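Local coordinates for hypothetical protein BACOVA_04980 (Bacteroides ovatus, PDB 3UFI), which is probably a fimbrial (FimA-like) subunit of a pilus of gut Bacteroides, with a likely role in cell adhesion, at residues 135-140 / 188-193; 63-68 / 99-104; 184-189 / 225-230. All coordinates share one frame; numbering follows the deposited sequence. Where two conformers were deposited one is given.

Contact 1: 135-140 / 188-193; sequences IDFLFA and GSFNVT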
loop_
_atom_site.group_PDB
_atom_site.type_symbol
_atom_site.label_atom_id
_atom_site.label_comp_id
_atom_site.label_asym_id
_atom_site.label_seq_id
_atom_site.Cartn_x
_atom_site.Cartn_y
_atom_site.Cartn_z
ATOM N N ILE A 135 -0.954 -4.549 4.069
ATOM C CA ILE A 135 -1.809 -3.365 4.205
ATOM C C ILE A 135 -1.344 -2.271 3.232
ATOM O O ILE A 135 -1.893 -1.175 3.245
ATOM C CB ILE A 135 -1.900 -2.843 5.671
ATOM C CG1 ILE A 135 -0.489 -2.568 6.275
ATOM C CG2 ILE A 135 -2.739 -3.823 6.519
ATOM C CD1 ILE A 135 -0.458 -1.558 7.461
ATOM N N ASP A 136 -0.340 -2.570 2.392
ATOM C CA ASP A 136 0.184 -1.621 1.411
ATOM C C ASP A 136 -0.605 -1.740 0.114
ATOM O O ASP A 136 -0.107 -2.266 -0.876
ATOM C CB ASP A 136 1.680 -1.870 1.186
ATOM C CG ASP A 136 2.431 -0.779 0.436
ATOM O OD1 ASP A 136 1.831 0.320 0.191
ATOM O OD2 ASP A 136 3.619 -0.994 0.127
ATOM N N PHE A 137 -1.849 -1.244 0.133
ATOM C CA PHE A 137 -2.790 -1.323 -0.969
ATOM C C PHE A 137 -2.365 -0.485 -2.156
ATOM O O PHE A 137 -2.046 0.705 -2.019
ATOM C CB PHE A 137 -4.200 -0.945 -0.520
ATOM C CG PHE A 137 -4.784 -1.894 0.499
ATOM C CD1 PHE A 137 -5.306 -3.127 0.110
ATOM C CD2 PHE A 137 -4.891 -1.522 1.837
ATOM C CE1 PHE A 137 -5.872 -3.993 1.045
ATOM C CE2 PHE A 137 -5.478 -2.384 2.773
ATOM C CZ PHE A 137 -5.957 -3.612 2.370
ATOM N N LEU A 138 -2.323 -1.153 -3.330
ATOM C CA LEU A 138 -1.941 -0.568 -4.613
ATOM C C LEU A 138 -3.108 -0.616 -5.545
ATOM O O LEU A 138 -3.898 -1.542 -5.458
ATOM C CB LEU A 138 -0.746 -1.311 -5.260
ATOM C CG LEU A 138 0.485 -1.641 -4.412
ATOM C CD1 LEU A 138 1.536 -2.335 -5.251
ATOM C CD2 LEU A 138 1.094 -0.409 -3.817
ATOM N N PHE A 139 -3.233 0.370 -6.438
ATOM C CA PHE A 139 -4.300 0.359 -7.431
ATOM C C PHE A 139 -3.761 0.814 -8.767
ATOM O O PHE A 139 -2.893 1.680 -8.817
ATOM C CB PHE A 139 -5.478 1.245 -6.993
ATOM C CG PHE A 139 -6.566 1.421 -8.037
ATOM C CD1 PHE A 139 -7.577 0.471 -8.180
ATOM C CD2 PHE A 139 -6.563 2.524 -8.895
ATOM C CE1 PHE A 139 -8.577 0.632 -9.147
ATOM C CE2 PHE A 139 -7.561 2.685 -9.855
ATOM C CZ PHE A 139 -8.561 1.737 -9.978
ATOM N N ALA A 140 -4.319 0.268 -9.865
ATOM C CA ALA A 140 -3.968 0.687 -11.225
ATOM C C ALA A 140 -5.190 0.623 -12.107
ATOM O O ALA A 140 -6.078 -0.181 -11.879
ATOM C CB ALA A 140 -2.870 -0.201 -11.797
ATOM N N GLY A 188 -10.358 1.740 8.423
ATOM C CA GLY A 188 -10.640 2.323 7.126
ATOM C C GLY A 188 -10.991 1.285 6.092
ATOM O O GLY A 188 -11.272 0.128 6.417
ATOM N N SER A 189 -11.007 1.711 4.829
ATOM C CA SER A 189 -11.376 0.830 3.743
ATOM C C SER A 189 -10.641 1.179 2.464
ATOM O O SER A 189 -10.227 2.330 2.272
ATOM C CB SER A 189 -12.886 0.876 3.518
ATOM O OG SER A 189 -13.333 2.129 3.029
ATOM N N PHE A 190 -10.452 0.157 1.608
ATOM C CA PHE A 190 -9.848 0.297 0.302
ATOM C C PHE A 190 -10.839 -0.206 -0.726
ATOM O O PHE A 190 -11.346 -1.320 -0.608
ATOM C CB PHE A 190 -8.504 -0.436 0.214
ATOM C CG PHE A 190 -7.933 -0.548 -1.190
ATOM C CD1 PHE A 190 -7.439 0.576 -1.854
ATOM C CD2 PHE A 190 -7.811 -1.783 -1.810
ATOM C CE1 PHE A 190 -6.864 0.467 -3.119
ATOM C CE2 PHE A 190 -7.232 -1.892 -3.078
ATOM C CZ PHE A 190 -6.748 -0.765 -3.719
ATOM N N ASN A 191 -11.126 0.622 -1.722
ATOM C CA ASN A 191 -12.070 0.302 -2.779
ATOM C C ASN A 191 -11.276 -0.170 -4.008
ATOM O O ASN A 191 -10.507 0.604 -4.563
ATOM C CB ASN A 191 -12.930 1.538 -3.057
ATOM C CG ASN A 191 -14.086 1.288 -3.975
ATOM O OD1 ASN A 191 -13.980 0.585 -4.968
ATOM N ND2 ASN A 191 -15.206 1.902 -3.691
ATOM N N VAL A 192 -11.427 -1.454 -4.413
ATOM C CA VAL A 192 -10.630 -2.011 -5.533
ATOM C C VAL A 192 -11.156 -1.548 -6.912
ATOM O O VAL A 192 -10.489 -1.738 -7.923
ATOM C CB VAL A 192 -10.508 -3.567 -5.482
ATOM C CG1 VAL A 192 -10.050 -4.039 -4.107
ATOM C CG2 VAL A 192 -11.809 -4.256 -5.904
ATOM N N THR A 193 -12.348 -0.970 -6.944
ATOM C CA THR A 193 -12.970 -0.471 -8.162
ATOM C C THR A 193 -12.455 0.931 -8.482
ATOM O O THR A 193 -12.223 1.225 -9.643
ATOM C CB THR A 193 -14.501 -0.508 -7.978
ATOM O OG1 THR A 193 -14.868 -1.879 -7.849
ATOM C CG2 THR A 193 -15.268 0.109 -9.153
#

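Contact 2: 63-68 / 99-104; sequences YINIQY and NAYYPY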
loop_
_atom_site.group_PDB
_atom_site.type_symbol
_atom_site.label_atom_id
_atom_site.label_comp_id
_atom_site.label_asym_id
_atom_site.label_seq_id
_atom_site.Cartn_x
_atom_site.Cartn_y
_atom_site.Cartn_z
ATOM N N TYR A 63 -14.537 -11.797 -15.915
ATOM C CA TYR A 63 -13.194 -11.369 -15.581
ATOM C C TYR A 63 -13.210 -10.256 -14.540
ATOM O O TYR A 63 -12.932 -9.082 -14.815
ATOM C CB TYR A 63 -12.445 -10.996 -16.854
ATOM C CG TYR A 63 -12.418 -12.113 -17.880
ATOM C CD1 TYR A 63 -12.063 -13.413 -17.520
ATOM C CD2 TYR A 63 -12.676 -11.857 -19.229
ATOM C CE1 TYR A 63 -11.976 -14.433 -18.474
ATOM C CE2 TYR A 63 -12.588 -12.868 -20.193
ATOM C CZ TYR A 63 -12.229 -14.152 -19.811
ATOM O OH TYR A 63 -12.125 -15.152 -20.749
ATOM N N ILE A 64 -13.550 -10.674 -13.319
ATOM C CA ILE A 64 -13.610 -9.830 -12.139
ATOM C C ILE A 64 -12.687 -10.426 -11.077
ATOM O O ILE A 64 -12.802 -11.614 -10.801
ATOM C CB ILE A 64 -15.075 -9.713 -11.635
ATOM C CG1 ILE A 64 -15.999 -9.105 -12.712
ATOM C CG2 ILE A 64 -15.152 -8.933 -10.310
ATOM C CD1 ILE A 64 -17.510 -9.321 -12.429
ATOM N N ASN A 65 -11.768 -9.621 -10.495
ATOM C CA ASN A 65 -10.889 -10.075 -9.413
ATOM C C ASN A 65 -10.185 -11.418 -9.767
ATOM O O ASN A 65 -10.205 -12.369 -8.993
ATOM C CB ASN A 65 -11.722 -10.229 -8.111
ATOM C CG ASN A 65 -10.916 -10.324 -6.853
ATOM O OD1 ASN A 65 -9.983 -9.558 -6.639
ATOM N ND2 ASN A 65 -11.285 -11.245 -5.971
ATOM N N ILE A 66 -9.557 -11.473 -10.934
ATOM C CA ILE A 66 -8.837 -12.663 -11.381
ATOM C C ILE A 66 -7.459 -12.580 -10.765
ATOM O O ILE A 66 -6.796 -11.573 -10.945
ATOM C CB ILE A 66 -8.813 -12.793 -12.939
ATOM C CG1 ILE A 66 -10.246 -12.775 -13.543
ATOM C CG2 ILE A 66 -7.996 -14.024 -13.394
ATOM C CD1 ILE A 66 -11.274 -13.882 -13.040
ATOM N N GLN A 67 -7.031 -13.627 -10.042
ATOM C CA GLN A 67 -5.727 -13.610 -9.386
ATOM C C GLN A 67 -4.578 -13.900 -10.363
ATOM O O GLN A 67 -4.643 -14.856 -11.115
ATOM C CB GLN A 67 -5.684 -14.612 -8.217
ATOM C CG GLN A 67 -4.442 -14.386 -7.330
ATOM C CD GLN A 67 -4.257 -15.409 -6.250
ATOM O OE1 GLN A 67 -3.411 -15.257 -5.389
ATOM N NE2 GLN A 67 -5.020 -16.479 -6.266
ATOM N N TYR A 68 -3.538 -13.055 -10.316
ATOM C CA TYR A 68 -2.272 -13.152 -11.043
ATOM C C TYR A 68 -1.150 -13.132 -10.003
ATOM O O TYR A 68 -1.291 -12.505 -8.954
ATOM C CB TYR A 68 -2.093 -12.016 -12.083
ATOM C CG TYR A 68 -2.904 -12.202 -13.348
ATOM C CD1 TYR A 68 -4.285 -12.006 -13.356
ATOM C CD2 TYR A 68 -2.294 -12.583 -14.539
ATOM C CE1 TYR A 68 -5.035 -12.186 -14.523
ATOM C CE2 TYR A 68 -3.035 -12.786 -15.703
ATOM C CZ TYR A 68 -4.407 -12.601 -15.685
ATOM O OH TYR A 68 -5.115 -12.748 -16.842
ATOM N N ASN A 99 -8.805 -2.710 -14.425
ATOM C CA ASN A 99 -8.361 -2.244 -13.104
ATOM C C ASN A 99 -7.572 -3.328 -12.444
ATOM O O ASN A 99 -7.845 -4.501 -12.707
ATOM C CB ASN A 99 -9.547 -1.891 -12.177
ATOM C CG ASN A 99 -10.505 -0.868 -12.686
ATOM O OD1 ASN A 99 -10.125 0.189 -13.187
ATOM N ND2 ASN A 99 -11.782 -1.147 -12.509
ATOM N N ALA A 100 -6.641 -2.985 -11.572
ATOM C CA ALA A 100 -5.917 -4.007 -10.843
ATOM C C ALA A 100 -5.579 -3.486 -9.460
ATOM O O ALA A 100 -5.530 -2.278 -9.256
ATOM C CB ALA A 100 -4.662 -4.429 -11.608
ATOM N N TYR A 101 -5.400 -4.396 -8.492
ATOM C CA TYR A 101 -5.053 -3.976 -7.138
ATOM C C TYR A 101 -4.176 -5.026 -6.498
ATOM O O TYR A 101 -4.164 -6.165 -6.925
ATOM C CB TYR A 101 -6.323 -3.719 -6.294
ATOM C CG TYR A 101 -6.960 -5.008 -5.831
ATOM C CD1 TYR A 101 -7.828 -5.719 -6.662
ATOM C CD2 TYR A 101 -6.626 -5.571 -4.598
ATOM C CE1 TYR A 101 -8.365 -6.937 -6.267
ATOM C CE2 TYR A 101 -7.154 -6.798 -4.199
ATOM C CZ TYR A 101 -8.022 -7.477 -5.038
ATOM O OH TYR A 101 -8.542 -8.691 -4.655
ATOM N N TYR A 102 -3.458 -4.631 -5.467
ATOM C CA TYR A 102 -2.600 -5.468 -4.637
ATOM C C TYR A 102 -2.898 -5.111 -3.175
ATOM O O TYR A 102 -3.135 -3.939 -2.923
ATOM C CB TYR A 102 -1.107 -5.211 -4.989
ATOM C CG TYR A 102 -0.131 -5.743 -3.957
ATOM C CD1 TYR A 102 0.177 -5.005 -2.808
ATOM C CD2 TYR A 102 0.448 -7.007 -4.096
ATOM C CE1 TYR A 102 1.005 -5.523 -1.815
ATOM C CE2 TYR A 102 1.282 -7.532 -3.106
ATOM C CZ TYR A 102 1.545 -6.791 -1.965
ATOM O OH TYR A 102 2.386 -7.283 -1.003
ATOM N N PRO A 103 -2.814 -6.021 -2.176
ATOM C CA PRO A 103 -2.632 -7.483 -2.283
ATOM C C PRO A 103 -3.956 -8.172 -2.601
ATOM O O PRO A 103 -5.007 -7.845 -2.015
ATOM C CB PRO A 103 -2.107 -7.887 -0.886
ATOM C CG PRO A 103 -2.360 -6.707 0.040
ATOM C CD PRO A 103 -3.028 -5.612 -0.771
ATOM N N TYR A 104 -3.904 -9.168 -3.496
ATOM C CA TYR A 104 -5.093 -9.940 -3.840
ATOM C C TYR A 104 -5.782 -10.553 -2.624
ATOM O O TYR A 104 -5.129 -11.071 -1.721
ATOM C CB TYR A 104 -4.729 -11.109 -4.776
ATOM C CG TYR A 104 -5.950 -11.854 -5.277
ATOM C CD1 TYR A 104 -6.676 -11.380 -6.362
ATOM C CD2 TYR A 104 -6.397 -13.020 -4.644
ATOM C CE1 TYR A 104 -7.805 -12.047 -6.827
ATOM C CE2 TYR A 104 -7.541 -13.688 -5.090
ATOM C CZ TYR A 104 -8.218 -13.211 -6.209
ATOM O OH TYR A 104 -9.336 -13.807 -6.705
#

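Contact 3: 184-189 / 225-230; sequences LQLEGS and IILFPQ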
loop_
_atom_site.group_PDB
_atom_site.type_symbol
_atom_site.label_atom_id
_atom_site.label_comp_id
_atom_site.label_asym_id
_atom_site.label_seq_id
_atom_site.Cartn_x
_atom_site.Cartn_y
_atom_site.Cartn_z
ATOM N N LEU A 184 -5.226 8.242 16.480
ATOM C CA LEU A 184 -5.331 8.163 15.016
ATOM C C LEU A 184 -6.537 7.312 14.633
ATOM O O LEU A 184 -6.932 6.437 15.410
ATOM C CB LEU A 184 -4.059 7.568 14.390
ATOM C CG LEU A 184 -2.786 8.398 14.482
ATOM C CD1 LEU A 184 -1.576 7.527 14.187
ATOM C CD2 LEU A 184 -2.839 9.596 13.544
ATOM N N GLN A 185 -7.118 7.538 13.441
ATOM C CA GLN A 185 -8.210 6.681 12.993
ATOM C C GLN A 185 -7.560 5.429 12.368
ATOM O O GLN A 185 -6.964 5.499 11.292
ATOM C CB GLN A 185 -9.170 7.412 12.032
ATOM C CG GLN A 185 -10.264 6.494 11.461
ATOM C CD GLN A 185 -11.237 5.886 12.466
ATOM O OE1 GLN A 185 -11.074 4.737 12.922
ATOM N NE2 GLN A 185 -12.317 6.609 12.749
ATOM N N LEU A 186 -7.640 4.295 13.083
ATOM C CA LEU A 186 -6.987 3.054 12.683
ATOM C C LEU A 186 -7.818 2.203 11.734
ATOM O O LEU A 186 -7.268 1.389 10.983
ATOM C CB LEU A 186 -6.601 2.261 13.933
ATOM C CG LEU A 186 -5.664 3.011 14.921
ATOM C CD1 LEU A 186 -5.278 2.118 16.081
ATOM C CD2 LEU A 186 -4.414 3.529 14.221
ATOM N N GLU A 187 -9.124 2.431 11.713
ATOM C CA GLU A 187 -9.999 1.697 10.812
ATOM C C GLU A 187 -10.224 2.474 9.511
ATOM O O GLU A 187 -10.361 3.693 9.518
ATOM C CB GLU A 187 -11.340 1.420 11.515
ATOM C CG GLU A 187 -12.203 0.380 10.819
ATOM C CD GLU A 187 -13.564 0.133 11.446
ATOM O OE1 GLU A 187 -13.799 0.594 12.588
ATOM O OE2 GLU A 187 -14.391 -0.545 10.795
ATOM N N GLY A 188 -10.358 1.740 8.423
ATOM C CA GLY A 188 -10.640 2.323 7.126
ATOM C C GLY A 188 -10.991 1.285 6.092
ATOM O O GLY A 188 -11.272 0.128 6.417
ATOM N N SER A 189 -11.007 1.711 4.829
ATOM C CA SER A 189 -11.376 0.830 3.743
ATOM C C SER A 189 -10.641 1.179 2.464
ATOM O O SER A 189 -10.227 2.330 2.272
ATOM C CB SER A 189 -12.886 0.876 3.518
ATOM O OG SER A 189 -13.333 2.129 3.029
ATOM N N ILE A 225 4.915 3.701 9.617
ATOM C CA ILE A 225 3.556 3.264 9.892
ATOM C C ILE A 225 2.708 3.503 8.660
ATOM O O ILE A 225 2.512 4.655 8.266
ATOM C CB ILE A 225 2.943 3.977 11.157
ATOM C CG1 ILE A 225 3.827 3.821 12.403
ATOM C CG2 ILE A 225 1.525 3.497 11.459
ATOM C CD1 ILE A 225 4.401 5.080 12.883
ATOM N N ILE A 226 2.183 2.428 8.066
ATOM C CA ILE A 226 1.231 2.557 6.959
ATOM C C ILE A 226 -0.173 2.670 7.590
ATOM O O ILE A 226 -0.537 1.856 8.434
ATOM C CB ILE A 226 1.344 1.413 5.912
ATOM C CG1 ILE A 226 2.645 1.537 5.110
ATOM C CG2 ILE A 226 0.110 1.392 4.979
ATOM C CD1 ILE A 226 2.854 0.419 4.028
ATOM N N LEU A 227 -0.936 3.688 7.192
ATOM C CA LEU A 227 -2.274 3.985 7.705
ATOM C C LEU A 227 -3.221 4.281 6.587
ATOM O O LEU A 227 -2.774 4.604 5.493
ATOM C CB LEU A 227 -2.219 5.280 8.580
ATOM C CG LEU A 227 -1.532 5.262 9.926
ATOM C CD1 LEU A 227 -1.502 6.643 10.494
ATOM C CD2 LEU A 227 -2.264 4.349 10.916
ATOM N N PHE A 228 -4.526 4.337 6.889
ATOM C CA PHE A 228 -5.481 4.813 5.917
ATOM C C PHE A 228 -5.364 6.333 5.830
ATOM O O PHE A 228 -5.170 6.988 6.863
ATOM C CB PHE A 228 -6.918 4.377 6.250
ATOM C CG PHE A 228 -7.175 2.932 5.905
ATOM C CD1 PHE A 228 -7.435 2.548 4.592
ATOM C CD2 PHE A 228 -7.183 1.953 6.897
ATOM C CE1 PHE A 228 -7.645 1.204 4.268
ATOM C CE2 PHE A 228 -7.410 0.610 6.577
ATOM C CZ PHE A 228 -7.646 0.243 5.264
ATOM N N PRO A 229 -5.415 6.903 4.608
ATOM C CA PRO A 229 -5.341 8.369 4.469
ATOM C C PRO A 229 -6.392 9.062 5.339
ATOM O O PRO A 229 -7.530 8.606 5.423
ATOM C CB PRO A 229 -5.604 8.587 2.963
ATOM C CG PRO A 229 -5.110 7.336 2.336
ATOM C CD PRO A 229 -5.576 6.261 3.279
ATOM N N GLN A 230 -5.998 10.153 6.000
ATOM C CA GLN A 230 -6.849 10.876 6.952
ATOM C C GLN A 230 -6.278 12.220 7.336
ATOM O O GLN A 230 -5.062 12.414 7.352
ATOM C CB GLN A 230 -7.000 10.035 8.263
ATOM C CG GLN A 230 -5.674 9.816 9.036
ATOM C CD GLN A 230 -5.798 8.794 10.125
ATOM O OE1 GLN A 230 -6.044 9.136 11.271
ATOM N NE2 GLN A 230 -5.676 7.512 9.790
HETATM O O HOH W 1 -5.738 3.733 9.542
#

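Contact 1: 135-140 / 188-193
Phe190 reaches from strand 189-191 across to residues 137-139, meeting Phe137 along most of its length and Leu138 and Phe139 at its tip. Its CB lies over one face of the Phe137 ring, offset toward the rim and 4.1 Å from that ring's centroid. Next along the side chain, CG faces both CB and CG of Phe137, and on one flank Phe190 CD2 comes within 3.4 Å of Phe137 CD1, with CE2 also lying against CD1 and CB of that residue. On the other flank CD1 and CE1 run past Phe137 CB, which itself sits over the centre of the Phe190 ring, 3.7 Å from the centroid. The ring planes are 22° from parallel, but the rings are offset until each faces the other's CB, a reciprocal CH-pi arrangement rather than a true ring stack. At the far end, Phe190 CZ is 3.4 Å from Leu138 O. Phe139 CB touches the ring edge, 4.0 Å from Phe190 CZ. With CG anti to the backbone N (chi1 169°), the Phe190 ring leans along the opposing chain as far as Phe139. That residue in turn offers its own ring edge to a carbonyl: Phe139 CE1 lies 3.3 Å from Val192 O. An Asx turn, with Thr193 N donating to Asn191 OD1, shapes the end of 188-193. Phe190 thus packs the small antiparallel sheet, in which 189-191 runs between 117-118 and 197-198, against the large mixed sheet, touching strand 138-146 and Tyr101 of its neighbour 95-102.

Contact 2: 63-68 / 99-104
Asn65 and two tyrosines, Tyr101 and Tyr104, show how one buried residue can have its polar atoms met one by one. The side-chain oxygen Asn65 OD1 accepts a hydrogen bond from Tyr101 OH at 2.6 Å, approached in the carbonyl plane on a lone pair, and the amide is nearly coplanar with the phenol ring. The backbone oxygen Asn65 O takes the hydroxyl of Tyr104, Tyr104 OH, at 2.8 Å, the donor tilted 26° from the carbonyl plane. Although Asn65 ND2 is near Tyr104 OH, the angle there is too poor for a bond; ND2 donates instead to Gln105 O and Ala107 O, while Asn65 N is held by Thr47 OG1. Tyr101 OH is used twice, since it also accepts from Gln105 N. Asn65 CG is anti to the backbone N (chi1 -164°), which brings OD1 to the Tyr101 hydroxyl.

Gln67 covers one face of the Tyr104 ring. Gln67 CB stands over the ring centre, 3.5 Å from the centroid, making a CH-pi contact, and the extended chain runs on over the face, crossing the long direction of the Tyr104 side chain. Gln67 CD lies 3.6 Å from Tyr104 CD2, the amide parallel to the ring within 7° but offset over its CD2 rim; OE1 also accepts from Arg43 NH1. Asn65 and Ile66 together face Val46 in a G1 beta bulge where 66-72 pairs with strand 43-51, which pairs with 95-102 as well. The N, O, OD1 and ND2 of buried Asn65 thus all have partners, and its two phenol bonds probably hold the tyrosine hydroxyls in place.

Contact 3: 184-189 / 225-230
The Gln230 side chain leaves its backbone with CG between the N and the carbonyl carbon (chi1 64°) and then runs extended, which delivers its terminal amide to the backbone of Gln185. Both ends of the amide are used: Gln185 N donates to Gln230 OE1 at 2.9 Å, and Gln230 NE2 donates to Gln185 O at 2.8 Å, so one side chain closes on the N-H and C=O of a single residue much as a neighbouring strand would. The second N-H of Gln230 NE2 goes back to Phe228 O at 3.0 Å, nearly straight at 172° and in the amide plane, which fixes the amide's rotation. A water adds another bridge, donating to Gln185 O and, weakly, to Leu186 O while accepting from Phe228 N.

Phe228 is turned so that one face of its ring lies directly against the backbone of Gly188 and Ser189. Gly188 CA makes a CH-pi contact 3.6 Å from the centroid, and Ser189 N is 3.4 Å from Phe228 CE1. Leu227 spreads its two methyls, Leu227 CD1 to Leu184 CD1 at 3.8 Å and CD2 to Leu186 CD2. Two loops leading into strands 189-191 and 230-231, with no strand pairing between them, are therefore tied by a side-chain mimic of backbone pairing, with aromatic and leucine packing beside it.

In the fold
The three contacts follow one another through the interior of this fimbrillin-like protein in the order 2, 1, 3. Contacts 1 and 2 have centres 11 Å apart and are joined in the large mixed sheet, where strand 138-146 of contact 1 neighbours strand 95-102 of contact 2: Leu138 N to Tyr102 O and Ala140 O to Ala100 N, both 2.9 Å, are probable hydrogen bonds. Strand 189-191 belongs to the smaller sheet. Contact 3 lies about 12 Å from contact 1, centre to centre, and shares Gly188 and Ser189 with it; Ile135 CD1 packs on Ile226 O at 3.6 Å, and Phe137 nears Phe228. Contacts 2 and 3 do not touch, their nearest atoms about 9 Å apart.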